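Local coordinates for extracellular solute-binding protein, family 1 (Bifidobacterium longum subsp. infantis ATCC 15697, PDB 3QUF) that probably captures a solute outside the cell and delivers it to an ABC-type importer, as other family 1 extracellular solute-binding proteins do, at residues D92-T95 with D96-S100; Q252-S256 with G257-V261; D359-K363 with Q364-Y368. One frame throughout, in Å; residues are numbered along the deposited sequence. Where two conformers were deposited one is given.

Contact 1 (D92-T95 with D96-S100); sequences DNRT and DVMKS. With ACY (acetic acid), chain E.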
ATOM      1  N   ASP A  92      -1.206  10.296  -4.564  1.00 15.07           N
ATOM      2  CA  ASP A  92      -1.365  11.039  -5.793  1.00 16.35           C
ATOM      3  C   ASP A  92      -0.778  12.461  -5.783  1.00 15.30           C
ATOM      4  O   ASP A  92      -0.584  13.033  -6.856  1.00 17.66           O
ATOM      5  CB  ASP A  92      -2.849  11.164  -6.149  1.00 18.89           C
ATOM      6  CG  ASP A  92      -3.466   9.844  -6.547  1.00 27.64           C
ATOM      7  OD1 ASP A  92      -2.765   8.998  -7.149  1.00 32.93           O
ATOM      8  OD2 ASP A  92      -4.653   9.651  -6.214  1.00 36.93           O
ATOM      9  N   ASN A  93      -0.537  13.061  -4.617  1.00 13.91           N
ATOM     10  CA  ASN A  93      -0.006  14.423  -4.600  1.00 12.57           C
ATOM     11  C   ASN A  93       1.324  14.569  -3.867  1.00 11.97           C
ATOM     12  O   ASN A  93       1.847  15.692  -3.778  1.00 11.96           O
ATOM     13  CB  ASN A  93      -1.050  15.412  -4.028  1.00 13.04           C
ATOM     14  CG  ASN A  93      -1.137  15.343  -2.491  1.00 14.23           C
ATOM     15  OD1 ASN A  93      -0.513  14.494  -1.896  1.00 13.13           O
ATOM     16  ND2 ASN A  93      -1.874  16.242  -1.863  1.00 13.43           N
ATOM     17  N   ARG A  94       1.890  13.475  -3.354  1.00 10.76           N
ATOM     18  CA  ARG A  94       3.009  13.631  -2.393  1.00 11.56           C
ATOM     19  C   ARG A  94       4.191  14.383  -3.004  1.00 12.47           C
ATOM     20  O   ARG A  94       4.714  15.323  -2.375  1.00 11.75           O
ATOM     21  CB  ARG A  94       3.469  12.303  -1.797  1.00 12.00           C
ATOM     22  CG  ARG A  94       3.893  11.270  -2.811  1.00 12.37           C
ATOM     23  CD  ARG A  94       4.040   9.880  -2.162  1.00 12.97           C
ATOM     24  NE  ARG A  94       4.628   9.000  -3.143  1.00 13.59           N
ATOM     25  CZ  ARG A  94       5.937   8.914  -3.434  1.00 12.80           C
ATOM     26  NH1 ARG A  94       6.860   9.650  -2.823  1.00 13.03           N
ATOM     27  NH2 ARG A  94       6.334   8.140  -4.444  1.00 14.31           N
ATOM     28  N   THR A  95       4.601  14.029  -4.219  1.00 12.50           N
ATOM     29  CA  THR A  95       5.769  14.696  -4.816  1.00 13.20           C
ATOM     30  C   THR A  95       5.443  16.106  -5.331  1.00 13.29           C
ATOM     31  O   THR A  95       6.234  17.029  -5.134  1.00 12.14           O
ATOM     32  CB  THR A  95       6.437  13.817  -5.845  1.00 15.47           C
ATOM     33  OG1 THR A  95       5.504  13.534  -6.865  1.00 20.04           O
ATOM     34  CG2 THR A  95       6.925  12.538  -5.219  1.00 16.01           C
ATOM     35  N   ASP A  96       4.237  16.311  -5.869  1.00 13.07           N
ATOM     36  CA  ASP A  96       3.808  17.644  -6.299  1.00 15.02           C
ATOM     37  C   ASP A  96       3.811  18.625  -5.136  1.00 13.81           C
ATOM     38  O   ASP A  96       4.321  19.728  -5.263  1.00 13.46           O
ATOM     39  CB  ASP A  96       2.426  17.609  -6.958  1.00 16.56           C
ATOM     40  CG  ASP A  96       2.435  16.933  -8.340  1.00 24.34           C
ATOM     41  OD1 ASP A  96       3.460  17.004  -9.051  1.00 25.15           O
ATOM     42  OD2 ASP A  96       1.389  16.345  -8.690  1.00 30.36           O
ATOM     43  N   VAL A  97       3.262  18.212  -3.994  1.00 11.17           N
ATOM     44  CA  VAL A  97       3.273  19.082  -2.812  1.00 10.97           C
ATOM     45  C   VAL A  97       4.697  19.319  -2.300  1.00  9.70           C
ATOM     46  O   VAL A  97       5.055  20.461  -2.031  1.00 11.35           O
ATOM     47  CB  VAL A  97       2.373  18.557  -1.715  1.00 10.59           C
ATOM     48  CG1 VAL A  97       2.454  19.462  -0.481  1.00 13.20           C
ATOM     49  CG2 VAL A  97       0.946  18.577  -2.251  1.00 13.42           C
HETATM   50  N   MSE A  98       5.477  18.255  -2.131  1.00 10.89           N
HETATM   51  CA  MSE A  98       6.832  18.435  -1.619  1.00 11.02           C
HETATM   52  C   MSE A  98       7.638  19.354  -2.529  1.00 12.00           C
HETATM   53  O   MSE A  98       8.379  20.216  -2.044  1.00 10.69           O
HETATM   54  CB  MSE A  98       7.510  17.084  -1.396  1.00 10.10           C
HETATM   55  CG  MSE A  98       6.943  16.312  -0.228  1.00 10.82           C
HETATM   56 SE   MSE A  98       7.966  14.724   0.193  0.90 12.34          SE
HETATM   57  CE  MSE A  98       7.662  13.675  -1.418  1.00 10.77           C
ATOM     58  N   LYS A  99       7.516  19.192  -3.840  1.00 12.27           N
ATOM     59  CA  LYS A  99       8.311  19.974  -4.815  0.50 12.67           C
ATOM     60  C   LYS A  99       7.962  21.454  -4.764  1.00 12.60           C
ATOM     61  O   LYS A  99       8.745  22.306  -5.149  1.00 11.93           O
ATOM     62  CB  LYS A  99       8.048  19.481  -6.255  0.50 13.37           C
ATOM     63  CG  LYS A  99       8.732  18.170  -6.631  0.50 16.60           C
ATOM     64  CD  LYS A  99       8.033  17.503  -7.847  0.50 20.23           C
ATOM     65  CE  LYS A  99       8.863  16.399  -8.523  0.50 23.39           C
ATOM     66  NZ  LYS A  99       9.789  16.895  -9.597  0.50 21.94           N
ATOM     67  N   SER A 100       6.723  21.741  -4.355  1.00 11.28           N
ATOM     68  CA  SER A 100       6.254  23.091  -4.256  1.00 12.11           C
ATOM     69  C   SER A 100       6.840  23.907  -3.126  1.00 11.52           C
ATOM     70  O   SER A 100       6.756  25.131  -3.149  1.00 13.86           O
ATOM     71  CB  SER A 100       4.722  23.158  -4.167  1.00 12.47           C
ATOM     72  OG  SER A 100       4.271  22.833  -2.870  1.00 12.72           O
TER
HETATM   73  C   ACY E 424       2.589  12.860  -7.267  1.00 28.78           C
HETATM   74  O   ACY E 424       2.370  12.865  -8.513  1.00 31.07           O
HETATM   75  OXT ACY E 424       2.566  13.907  -6.582  1.00 24.68           O
HETATM   76  CH3 ACY E 424       2.924  11.521  -6.662  1.00 29.56           C
HETATM   77  O   HOH W   1      -0.859  16.314  -7.512  1.00 31.53           O
HETATM   78  O   HOH W   2       5.204  15.029  -9.260  1.00 27.23           O
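N93 and V97 meet one helical turn apart: CG2 of V97 lies against the amide of N93, 3.7 Å from ND2, the two side chains crossing at a slant. The torsion of N93 (chi1 78°) tucks CG between its own backbone N and carbonyl carbon, and its polar end turns back along the chain, with OD1 taking the N-H of T90. Between the same two residues runs a nearly straight bond, V97 N to N93 O at 2.9 Å. N93 sits at the N-cap of helix 94-100, though its side chain makes no capping bond; the first turn instead receives an acetic acid molecule, probably from the crystallisation liquor. D96 N gives OXT of the acetic acid a bond of 3.0 Å, and T95 N a weak one. Water 2 joins OG1 of T95 to OD1 of D96 beside it, while OG1 also bonds to P373 O. On another side of the helix the selenomethionine M98 bends at its last torsion (chi3 -66°), bringing CE to 3.5 Å from R94 O and 4.0 Å from CG2 of T95. R94, extended from CG to NE, bonds to L122 O and N371 O, while V97 packs on F87, L89 and L78.

Contact 2 (Q252-S256 with G257-V261); sequences QEFVS and GNLGV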
ATOM      1  N   GLN A 252     -16.261 -13.915  -5.122  1.00 28.94           N
ATOM      2  CA  GLN A 252     -17.379 -14.836  -5.288  1.00 31.20           C
ATOM      3  C   GLN A 252     -16.907 -16.239  -5.644  1.00 30.67           C
ATOM      4  O   GLN A 252     -17.411 -17.199  -5.093  1.00 31.35           O
ATOM      5  CB  GLN A 252     -18.338 -14.279  -6.333  1.00 32.89           C
ATOM      6  CG  GLN A 252     -19.281 -13.253  -5.750  1.00 38.49           C
ATOM      7  CD  GLN A 252     -20.472 -13.919  -5.025  1.00 44.13           C
ATOM      8  OE1 GLN A 252     -20.739 -15.104  -5.210  1.00 47.89           O
ATOM      9  NE2 GLN A 252     -21.157 -13.155  -4.178  1.00 48.55           N
ATOM     10  N   GLU A 253     -15.927 -16.376  -6.540  1.00 29.94           N
ATOM     11  CA  GLU A 253     -15.387 -17.702  -6.837  1.00 30.24           C
ATOM     12  C   GLU A 253     -14.733 -18.360  -5.618  1.00 29.06           C
ATOM     13  O   GLU A 253     -14.815 -19.570  -5.437  1.00 29.22           O
ATOM     14  CB  GLU A 253     -14.383 -17.650  -7.993  1.00 31.46           C
ATOM     15  CG  GLU A 253     -15.009 -17.384  -9.352  1.00 34.91           C
ATOM     16  CD  GLU A 253     -16.053 -18.407  -9.691  1.00 40.16           C
ATOM     17  OE1 GLU A 253     -15.674 -19.588  -9.853  1.00 43.48           O
ATOM     18  OE2 GLU A 253     -17.250 -18.039  -9.752  1.00 45.14           O
ATOM     19  N   PHE A 254     -14.050 -17.563  -4.796  1.00 27.21           N
ATOM     20  CA  PHE A 254     -13.412 -18.096  -3.589  1.00 26.82           C
ATOM     21  C   PHE A 254     -14.459 -18.627  -2.575  1.00 27.71           C
ATOM     22  O   PHE A 254     -14.379 -19.769  -2.116  1.00 27.52           O
ATOM     23  CB  PHE A 254     -12.508 -17.032  -2.973  1.00 25.26           C
ATOM     24  CG  PHE A 254     -11.613 -17.548  -1.902  1.00 24.35           C
ATOM     25  CD1 PHE A 254     -10.460 -18.246  -2.220  1.00 23.23           C
ATOM     26  CD2 PHE A 254     -11.935 -17.356  -0.572  1.00 26.89           C
ATOM     27  CE1 PHE A 254      -9.623 -18.735  -1.233  1.00 25.88           C
ATOM     28  CE2 PHE A 254     -11.116 -17.844   0.425  1.00 26.01           C
ATOM     29  CZ  PHE A 254      -9.956 -18.515   0.101  1.00 26.36           C
ATOM     30  N   VAL A 255     -15.419 -17.773  -2.249  1.00 28.90           N
ATOM     31  CA  VAL A 255     -16.496 -18.098  -1.321  1.00 30.44           C
ATOM     32  C   VAL A 255     -17.342 -19.313  -1.795  1.00 32.13           C
ATOM     33  O   VAL A 255     -17.824 -20.116  -0.978  1.00 33.67           O
ATOM     34  CB  VAL A 255     -17.329 -16.803  -1.034  1.00 29.63           C
ATOM     35  CG1 VAL A 255     -18.627 -17.119  -0.397  1.00 34.61           C
ATOM     36  CG2 VAL A 255     -16.516 -15.874  -0.128  1.00 29.06           C
ATOM     37  N   SER A 256     -17.436 -19.514  -3.112  1.00 32.88           N
ATOM     38  CA  SER A 256     -18.153 -20.657  -3.674  1.00 34.28           C
ATOM     39  C   SER A 256     -17.384 -21.984  -3.640  1.00 34.02           C
ATOM     40  O   SER A 256     -17.932 -23.026  -4.009  1.00 33.95           O
ATOM     41  CB  SER A 256     -18.551 -20.360  -5.125  1.00 35.61           C
ATOM     42  OG  SER A 256     -19.396 -19.233  -5.180  1.00 37.49           O
ATOM     43  N   GLY A 257     -16.121 -21.956  -3.220  1.00 32.49           N
ATOM     44  CA  GLY A 257     -15.334 -23.175  -3.099  1.00 32.84           C
ATOM     45  C   GLY A 257     -14.688 -23.593  -4.389  1.00 33.46           C
ATOM     46  O   GLY A 257     -14.224 -24.727  -4.511  1.00 34.46           O
ATOM     47  N   ASN A 258     -14.622 -22.675  -5.357  1.00 32.81           N
ATOM     48  CA  ASN A 258     -14.116 -23.000  -6.680  1.00 33.62           C
ATOM     49  C   ASN A 258     -12.680 -22.563  -6.914  1.00 31.06           C
ATOM     50  O   ASN A 258     -12.122 -22.901  -7.949  1.00 32.26           O
ATOM     51  CB  ASN A 258     -14.986 -22.352  -7.759  1.00 34.50           C
ATOM     52  CG  ASN A 258     -16.352 -22.934  -7.818  1.00 37.96           C
ATOM     53  OD1 ASN A 258     -16.554 -24.094  -7.459  1.00 39.98           O
ATOM     54  ND2 ASN A 258     -17.316 -22.133  -8.272  1.00 42.65           N
ATOM     55  N   LEU A 259     -12.092 -21.863  -5.945  1.00 30.30           N
ATOM     56  CA  LEU A 259     -10.837 -21.124  -6.148  1.00 27.58           C
ATOM     57  C   LEU A 259      -9.806 -21.412  -5.058  1.00 26.40           C
ATOM     58  O   LEU A 259     -10.060 -21.195  -3.876  1.00 26.46           O
ATOM     59  CB  LEU A 259     -11.138 -19.624  -6.191  1.00 27.11           C
ATOM     60  CG  LEU A 259      -9.960 -18.694  -6.502  1.00 24.46           C
ATOM     61  CD1 LEU A 259      -9.380 -19.097  -7.902  1.00 22.84           C
ATOM     62  CD2 LEU A 259     -10.344 -17.211  -6.451  1.00 24.58           C
ATOM     63  N   GLY A 260      -8.624 -21.865  -5.472  1.00 25.76           N
ATOM     64  CA  GLY A 260      -7.558 -22.167  -4.523  1.00 24.41           C
ATOM     65  C   GLY A 260      -7.034 -20.957  -3.767  1.00 22.63           C
ATOM     66  O   GLY A 260      -6.821 -21.013  -2.543  1.00 21.63           O
ATOM     67  N   VAL A 261      -6.810 -19.864  -4.485  1.00 21.76           N
ATOM     68  CA  VAL A 261      -6.046 -18.726  -3.943  1.00 21.25           C
ATOM     69  C   VAL A 261      -6.570 -17.450  -4.532  1.00 20.51           C
ATOM     70  O   VAL A 261      -6.878 -17.395  -5.751  1.00 20.06           O
ATOM     71  CB  VAL A 261      -4.579 -18.821  -4.371  1.00 20.87           C
ATOM     72  CG1 VAL A 261      -3.769 -17.615  -3.778  1.00 20.48           C
ATOM     73  CG2 VAL A 261      -3.979 -20.168  -3.995  1.00 22.29           C
TER
HETATM   74  O   HOH W   3     -12.545 -21.550  -2.889  1.00 28.29           O
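A Schellman motif closes helix 247-255 here and hands the chain to strand 259-264. Its two bonds are N258 N to E253 O, 3.1 Å and nearly in line with the C=O, and G257 N to F254 O, 3.0 Å, whose donor stands well above the carbonyl plane. G257 makes the reversal with a positive phi of 85°, where a CB would collide with S256 O. Outside the backbone pair, the side chains of E253 and N258 lean across each other, amide and carboxylate planes 29° apart, and ND2 of N258 gives OE1 of E253 a weak bond of 3.4 Å. This helix-to-strand corner then brings L259 back beneath the last turn. Its CB points at the helix, and CD2 comes within 4.1 Å of CB of F254. The ring of F254, swung out by a CG anti to the backbone N (chi1 -169°), passes L259 O, 3.4 Å from CD1, and meets G260 O at its edge, in the ring plane. Water 3 ties the two backbones together, donating to F254 O and to L259 O. The F254 side chain packs on N144 and L272, L259 lies on T176 and L179, and the G260 backbone bonds to N144 and T176.

Contact 3 (D359-K363 with Q364-Y368); sequences DNYFK and QNKFY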
ATOM      1  N   ASP A 359       2.754 -10.256  12.095  1.00 18.74           N
ATOM      2  CA  ASP A 359       3.946 -10.328  12.926  1.00 20.38           C
ATOM      3  C   ASP A 359       5.241 -10.569  12.164  1.00 19.59           C
ATOM      4  O   ASP A 359       6.277 -10.034  12.547  1.00 20.52           O
ATOM      5  CB  ASP A 359       3.826 -11.422  13.969  1.00 21.77           C
ATOM      6  CG  ASP A 359       2.849 -11.078  15.086  1.00 26.49           C
ATOM      7  OD1 ASP A 359       2.264  -9.959  15.119  1.00 29.29           O
ATOM      8  OD2 ASP A 359       2.664 -11.980  15.912  1.00 30.86           O
ATOM      9  N   ASN A 360       5.196 -11.373  11.110  1.00 18.21           N
ATOM     10  CA  ASN A 360       6.413 -11.803  10.453  1.00 17.58           C
ATOM     11  C   ASN A 360       6.738 -11.054   9.162  1.00 16.89           C
ATOM     12  O   ASN A 360       7.827 -11.208   8.618  1.00 17.69           O
ATOM     13  CB  ASN A 360       6.377 -13.305  10.248  1.00 18.14           C
ATOM     14  CG  ASN A 360       6.303 -14.043  11.566  1.00 21.35           C
ATOM     15  OD1 ASN A 360       6.971 -13.655  12.540  1.00 24.30           O
ATOM     16  ND2 ASN A 360       5.430 -15.047  11.639  1.00 23.96           N
ATOM     17  N   TYR A 361       5.785 -10.245   8.674  1.00 15.30           N
ATOM     18  CA  TYR A 361       5.980  -9.478   7.455  1.00 14.40           C
ATOM     19  C   TYR A 361       5.720  -8.012   7.693  1.00 13.87           C
ATOM     20  O   TYR A 361       6.618  -7.204   7.496  1.00 15.34           O
ATOM     21  CB  TYR A 361       5.175 -10.083   6.249  1.00 13.25           C
ATOM     22  CG  TYR A 361       5.637 -11.483   6.025  1.00 13.65           C
ATOM     23  CD1 TYR A 361       6.752 -11.758   5.224  1.00 15.75           C
ATOM     24  CD2 TYR A 361       5.045 -12.537   6.722  1.00 17.85           C
ATOM     25  CE1 TYR A 361       7.214 -13.049   5.092  1.00 16.45           C
ATOM     26  CE2 TYR A 361       5.513 -13.846   6.584  1.00 16.88           C
ATOM     27  CZ  TYR A 361       6.619 -14.075   5.801  1.00 18.64           C
ATOM     28  OH  TYR A 361       7.100 -15.364   5.680  1.00 21.93           O
ATOM     29  N   PHE A 362       4.516  -7.625   8.093  1.00 12.57           N
ATOM     30  CA  PHE A 362       4.226  -6.206   8.317  1.00 13.18           C
ATOM     31  C   PHE A 362       5.159  -5.599   9.379  1.00 14.57           C
ATOM     32  O   PHE A 362       5.816  -4.588   9.143  1.00 14.42           O
ATOM     33  CB  PHE A 362       2.759  -5.988   8.686  1.00 13.28           C
ATOM     34  CG  PHE A 362       2.447  -4.564   9.012  1.00 12.75           C
ATOM     35  CD1 PHE A 362       2.450  -3.601   8.042  1.00 14.13           C
ATOM     36  CD2 PHE A 362       2.161  -4.201  10.324  1.00 14.76           C
ATOM     37  CE1 PHE A 362       2.199  -2.272   8.377  1.00 13.70           C
ATOM     38  CE2 PHE A 362       1.915  -2.867  10.649  1.00 15.24           C
ATOM     39  CZ  PHE A 362       1.926  -1.925   9.654  1.00 14.66           C
ATOM     40  N   LYS A 363       5.242  -6.239  10.525  1.00 15.74           N
ATOM     41  CA  LYS A 363       6.098  -5.724  11.599  1.00 18.19           C
ATOM     42  C   LYS A 363       7.595  -5.832  11.295  1.00 17.88           C
ATOM     43  O   LYS A 363       8.396  -5.192  11.955  1.00 19.01           O
ATOM     44  CB  LYS A 363       5.746  -6.389  12.913  1.00 20.21           C
ATOM     45  CG  LYS A 363       4.354  -5.914  13.420  1.00 25.21           C
ATOM     46  CD  LYS A 363       4.051  -6.442  14.843  1.00 33.67           C
ATOM     47  CE  LYS A 363       4.123  -5.326  15.898  1.00 37.62           C
ATOM     48  NZ  LYS A 363       5.536  -4.858  16.120  1.00 41.32           N
ATOM     49  N   GLN A 364       7.954  -6.626  10.307  1.00 16.43           N
ATOM     50  CA  GLN A 364       9.340  -6.753   9.844  1.00 16.97           C
ATOM     51  C   GLN A 364       9.650  -5.896   8.609  1.00 15.56           C
ATOM     52  O   GLN A 364      10.720  -6.063   8.009  1.00 16.54           O
ATOM     53  CB  GLN A 364       9.624  -8.213   9.534  1.00 17.42           C
ATOM     54  CG  GLN A 364       9.350  -9.142  10.701  1.00 20.53           C
ATOM     55  CD  GLN A 364      10.098  -8.755  11.943  1.00 30.05           C
ATOM     56  OE1 GLN A 364      11.248  -8.339  11.873  1.00 32.34           O
ATOM     57  NE2 GLN A 364       9.443  -8.879  13.096  1.00 35.25           N
ATOM     58  N   ASN A 365       8.740  -4.981   8.242  1.00 14.61           N
ATOM     59  CA  ASN A 365       8.939  -4.084   7.102  1.00 15.22           C
ATOM     60  C   ASN A 365       9.102  -4.819   5.780  1.00 15.55           C
ATOM     61  O   ASN A 365       9.914  -4.426   4.915  1.00 19.09           O
ATOM     62  CB  ASN A 365      10.106  -3.092   7.384  1.00 15.97           C
ATOM     63  CG  ASN A 365       9.798  -2.198   8.569  1.00 17.54           C
ATOM     64  OD1 ASN A 365       8.759  -1.573   8.624  1.00 21.94           O
ATOM     65  ND2 ASN A 365      10.656  -2.224   9.565  1.00 21.82           N
ATOM     66  N   LYS A 366       8.412  -5.943   5.642  1.00 14.22           N
ATOM     67  CA  LYS A 366       8.404  -6.672   4.382  1.00 13.48           C
ATOM     68  C   LYS A 366       7.056  -6.481   3.648  1.00 13.08           C
ATOM     69  O   LYS A 366       6.431  -7.451   3.252  1.00 13.60           O
ATOM     70  CB  LYS A 366       8.660  -8.149   4.624  1.00 15.27           C
ATOM     71  CG  LYS A 366      10.021  -8.439   5.238  1.00 16.20           C
ATOM     72  CD  LYS A 366      10.392  -9.923   5.242  1.00 20.68           C
ATOM     73  CE  LYS A 366      11.084 -10.351   3.877  1.00 24.93           C
ATOM     74  NZ  LYS A 366      11.191 -11.891   3.540  1.00 21.33           N
ATOM     75  N   PHE A 367       6.634  -5.240   3.514  1.00 11.92           N
ATOM     76  CA  PHE A 367       5.459  -4.879   2.753  1.00 11.93           C
ATOM     77  C   PHE A 367       5.839  -3.807   1.735  1.00 12.43           C
ATOM     78  O   PHE A 367       6.707  -2.952   1.995  1.00 12.06           O
ATOM     79  CB  PHE A 367       4.315  -4.398   3.656  1.00 12.36           C
ATOM     80  CG  PHE A 367       4.636  -3.151   4.476  1.00 11.48           C
ATOM     81  CD1 PHE A 367       5.213  -3.263   5.728  1.00 11.57           C
ATOM     82  CD2 PHE A 367       4.266  -1.897   4.016  1.00 15.15           C
ATOM     83  CE1 PHE A 367       5.490  -2.142   6.478  1.00 14.63           C
ATOM     84  CE2 PHE A 367       4.537  -0.756   4.762  1.00 15.53           C
ATOM     85  CZ  PHE A 367       5.134  -0.893   6.004  1.00 13.57           C
ATOM     86  N   TYR A 368       5.174  -3.823   0.589  1.00 11.21           N
ATOM     87  CA  TYR A 368       5.498  -2.899  -0.478  1.00 11.29           C
ATOM     88  C   TYR A 368       4.309  -2.733  -1.415  1.00 11.47           C
ATOM     89  O   TYR A 368       3.500  -3.631  -1.543  1.00 11.66           O
ATOM     90  CB  TYR A 368       6.727  -3.388  -1.271  1.00 12.17           C
ATOM     91  CG  TYR A 368       7.176  -2.440  -2.344  1.00 10.97           C
ATOM     92  CD1 TYR A 368       7.623  -1.172  -2.014  1.00 11.91           C
ATOM     93  CD2 TYR A 368       7.085  -2.772  -3.714  1.00 10.64           C
ATOM     94  CE1 TYR A 368       8.035  -0.265  -2.969  1.00 12.36           C
ATOM     95  CE2 TYR A 368       7.543  -1.923  -4.663  1.00 10.18           C
ATOM     96  CZ  TYR A 368       7.992  -0.631  -4.290  1.00 10.65           C
ATOM     97  OH  TYR A 368       8.406   0.282  -5.213  1.00 13.61           O
TER
HETATM   98  O   HOH W   4       7.030  -9.326  14.935  1.00 34.89           O
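F362 brings the CD1 side of its ring over one face of F367, CD1 to CD1 at 3.6 Å. The planes are inclined by 35°, and CE1 of F362 stands over that face, displaced toward its rim. F367 holds CG between its backbone N and carbonyl carbon (chi1 61°), which folds the ring back over the helix end, with CE1 3.6 Å from F362 O. An alanine here is likely to leave CD1 and CE1 of F362 without their aromatic partner and to remove the ring edge that lies against F362 O. Further round, CD of K366 lies 4.1 Å from CD1 of Y361, while its NZ goes on to Q293 O. Q364 curls back along the helix, bent at its second torsion (chi2 -56°): CG packs on N360 O, and NE2 makes a weak bond to D359 O, water 4 donating to D359 O and weakly accepting from NE2.

The backbone positions these groups. K366 N bonds to Y361 O at 2.9 Å, and N365 N to F362 O at 3.1 Å, the latter from well above the carbonyl plane and closing a type I turn. I295 lies against Y361, F362 and F367, and K366 and Y368 bond to its backbone, setting strand 367-368 parallel to strand 295-305. With N365 at positive phi as C-prime residue, this is a Schellman motif that ends helix 355-362 and leads into a strand of the main sheet.

How the contacts relate
Contact 1 starts a helix, whereas contacts 2 and 3 each end one with a Schellman motif and pass into a strand of the same mixed sheet. The reversal residue differs: glycine in 257-261, asparagine in 364-368. Contacts 1 and 2 are partly buried and lie on opposite sides of the chain's centre, their own centres 41 Å apart; contact 3 is a surface contact yet sits nearer the middle, about 12 Å from the chain's centre. Chemistry follows place: backbone N-H groups of the first turn take an acetic acid molecule in contact 1, contact 2 joins a phenylalanine-leucine pair, a weak glutamate-asparagine bond and a bridging water, and an aromatic pair carries contact 3. None touches another.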